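Particle-associated lyase (Acinetobacter bacteriophage AP22, PDB 4Y9V) is a trimeric phage tailspike that binds the capsular saccharide of Acinetobacter baumannii and probably degrades the capsule as a polysaccharide lyase. Local coordinates at residues A[368-373]-A[400-405]. Sequence-based numbering, arbitrary orientation.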
loop_
_atom_site.group_PDB
_atom_site.type_symbol
_atom_site.label_atom_id
_atom_site.label_comp_id
_atom_site.label_asym_id
_atom_site.label_seq_id
_atom_site.Cartn_x
_atom_site.Cartn_y
_atom_site.Cartn_z
ATOM N N TYR A 368 4.090 -14.127 -12.049
ATOM C CA TYR A 368 4.642 -14.864 -13.168
ATOM C C TYR A 368 3.554 -15.655 -13.901
ATOM O O TYR A 368 2.700 -16.297 -13.295
ATOM C CB TYR A 368 5.739 -15.845 -12.739
ATOM C CG TYR A 368 6.945 -15.160 -12.156
ATOM C CD1 TYR A 368 7.961 -14.615 -12.904
ATOM C CD2 TYR A 368 7.034 -15.091 -10.789
ATOM C CE1 TYR A 368 9.076 -13.969 -12.324
ATOM C CE2 TYR A 368 8.097 -14.477 -10.179
ATOM C CZ TYR A 368 9.095 -13.918 -10.951
ATOM O OH TYR A 368 10.175 -13.328 -10.327
ATOM N N GLU A 369 3.637 -15.652 -15.217
ATOM C CA GLU A 369 2.711 -16.403 -16.033
ATOM C C GLU A 369 2.882 -17.892 -15.785
ATOM O O GLU A 369 4.017 -18.387 -15.687
ATOM C CB GLU A 369 2.994 -16.092 -17.510
ATOM C CG GLU A 369 1.879 -16.567 -18.427
ATOM C CD GLU A 369 2.140 -16.442 -19.912
ATOM O OE1 GLU A 369 3.295 -16.257 -20.325
ATOM O OE2 GLU A 369 1.143 -16.610 -20.639
ATOM N N ARG A 370 1.784 -18.644 -15.742
ATOM C CA ARG A 370 1.885 -20.104 -15.715
ATOM C C ARG A 370 2.338 -20.626 -17.083
ATOM O O ARG A 370 2.180 -19.968 -18.132
ATOM C CB ARG A 370 0.571 -20.761 -15.293
ATOM C CG ARG A 370 -0.582 -20.624 -16.304
ATOM C CD ARG A 370 -1.674 -21.622 -16.047
ATOM N NE ARG A 370 -2.698 -21.466 -17.079
ATOM C CZ ARG A 370 -3.792 -22.208 -17.190
ATOM N NH1 ARG A 370 -4.012 -23.202 -16.336
ATOM N NH2 ARG A 370 -4.667 -21.956 -18.131
ATOM N N GLU A 371 2.866 -21.843 -17.102
ATOM C CA GLU A 371 3.254 -22.485 -18.352
ATOM C C GLU A 371 2.087 -22.620 -19.304
ATOM O O GLU A 371 2.244 -22.512 -20.531
ATOM C CB GLU A 371 3.910 -23.839 -18.105
ATOM C CG GLU A 371 5.205 -23.755 -17.281
ATOM C CD GLU A 371 6.240 -22.868 -17.924
ATOM O OE1 GLU A 371 6.663 -23.147 -19.078
ATOM O OE2 GLU A 371 6.610 -21.825 -17.385
ATOM N N GLY A 372 0.894 -22.861 -18.743
ATOM C CA GLY A 372 -0.321 -23.056 -19.513
ATOM C C GLY A 372 -1.004 -21.779 -20.021
ATOM O O GLY A 372 -2.119 -21.888 -20.541
ATOM N N GLN A 373 -0.342 -20.649 -19.887
ATOM C CA GLN A 373 -0.731 -19.303 -20.340
ATOM C C GLN A 373 -1.566 -18.564 -19.288
ATOM O O GLN A 373 -2.474 -19.122 -18.658
ATOM C CB GLN A 373 -1.507 -19.243 -21.651
ATOM C CG GLN A 373 -0.797 -19.920 -22.818
ATOM C CD GLN A 373 -1.365 -19.490 -24.139
ATOM O OE1 GLN A 373 -2.401 -18.804 -24.219
ATOM N NE2 GLN A 373 -0.707 -19.895 -25.229
ATOM N N ASN A 400 -2.726 -16.438 -26.353
ATOM C CA ASN A 400 -3.814 -16.633 -27.315
ATOM C C ASN A 400 -4.932 -17.504 -26.782
ATOM O O ASN A 400 -6.085 -17.319 -27.171
ATOM C CB ASN A 400 -3.269 -17.243 -28.618
ATOM C CG ASN A 400 -2.671 -18.612 -28.422
ATOM O OD1 ASN A 400 -1.679 -18.724 -27.713
ATOM N ND2 ASN A 400 -3.253 -19.616 -29.025
ATOM N N SER A 401 -4.600 -18.442 -25.889
ATOM C CA SER A 401 -5.613 -19.345 -25.340
ATOM C C SER A 401 -6.110 -18.846 -23.993
ATOM O O SER A 401 -7.304 -18.997 -23.685
ATOM C CB SER A 401 -5.041 -20.757 -25.273
ATOM O OG SER A 401 -6.042 -21.607 -24.779
ATOM N N TRP A 402 -5.253 -18.249 -23.167
ATOM C CA TRP A 402 -5.655 -17.600 -21.959
ATOM C C TRP A 402 -5.003 -16.219 -21.962
ATOM O O TRP A 402 -3.812 -16.082 -22.225
ATOM C CB TRP A 402 -5.205 -18.385 -20.684
ATOM C CG TRP A 402 -5.822 -19.742 -20.648
ATOM C CD1 TRP A 402 -5.346 -20.896 -21.214
ATOM C CD2 TRP A 402 -7.087 -20.087 -20.054
ATOM N NE1 TRP A 402 -6.226 -21.925 -21.024
ATOM C CE2 TRP A 402 -7.302 -21.462 -20.306
ATOM C CE3 TRP A 402 -8.033 -19.356 -19.341
ATOM C CZ2 TRP A 402 -8.445 -22.108 -19.869
ATOM C CZ3 TRP A 402 -9.180 -20.011 -18.899
ATOM C CH2 TRP A 402 -9.362 -21.369 -19.169
ATOM N N SER A 403 -5.820 -15.194 -21.679
ATOM C CA SER A 403 -5.340 -13.836 -21.597
ATOM C C SER A 403 -4.571 -13.605 -20.286
ATOM O O SER A 403 -4.542 -14.436 -19.396
ATOM C CB SER A 403 -6.516 -12.885 -21.688
ATOM O OG SER A 403 -7.052 -12.823 -23.002
ATOM N N LEU A 404 -3.942 -12.431 -20.200
ATOM C CA LEU A 404 -3.200 -12.090 -18.985
ATOM C C LEU A 404 -4.076 -12.307 -17.730
ATOM O O LEU A 404 -3.630 -12.907 -16.743
ATOM C CB LEU A 404 -2.717 -10.645 -19.052
ATOM C CG LEU A 404 -1.793 -10.246 -17.885
ATOM C CD1 LEU A 404 -0.417 -10.779 -18.097
ATOM C CD2 LEU A 404 -1.775 -8.708 -17.740
ATOM N N VAL A 405 -5.276 -11.765 -17.804
ATOM C CA VAL A 405 -6.314 -11.848 -16.781
ATOM C C VAL A 405 -7.524 -12.458 -17.492
ATOM O O VAL A 405 -7.990 -11.902 -18.470
ATOM C CB VAL A 405 -6.657 -10.442 -16.257
ATOM C CG1 VAL A 405 -7.730 -10.547 -15.181
ATOM C CG2 VAL A 405 -5.414 -9.707 -15.766
#
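Arg370 reaches over one face of the Trp402 indole and makes a cation-pi contact there. The two residues sit on loops from successive turns of the pectin lyase-like beta-helix. Strands 366-368 and 391-394, which lead into these loops, pair in parallel, as do 376-378 and 405-409, which follow them. Arg370 CZ lies 4.5 Å from the centroid of the five-membered ring of Trp402, only 9° off its normal. The guanidinium does not lie flat on the indole. Its plane stands 81° from the ring, with NH2 directed at the face. Arg370 NH2 is 3.3 Å from Trp402 NE1; both are donors, so no hydrogen bond joins them. Arg370 NE gives a hydrogen bond to Gln373 O (2.8 Å), which helps fix the rotation of the group. That bond spans the same type I turn that Gln373 N closes onto Arg370 O. The carboxylate of Asp330 accepts hydrogen bonds from the backbone N atoms of Glu371 and Gly372 within this turn.

Gln373 makes all three hydrogen bonds between the two segments. Its chain runs extended beyond CG, which carries the amide to the backbone N atoms of Ser401 and Trp402. Gln373 OE1 accepts two hydrogen bonds, from Ser401 N (2.8 Å) and Trp402 N (3.1 Å). The other end of the amide donates, with Gln373 NE2 lying 2.9 Å from Asn400 OD1 in a nearly straight bond of 166°.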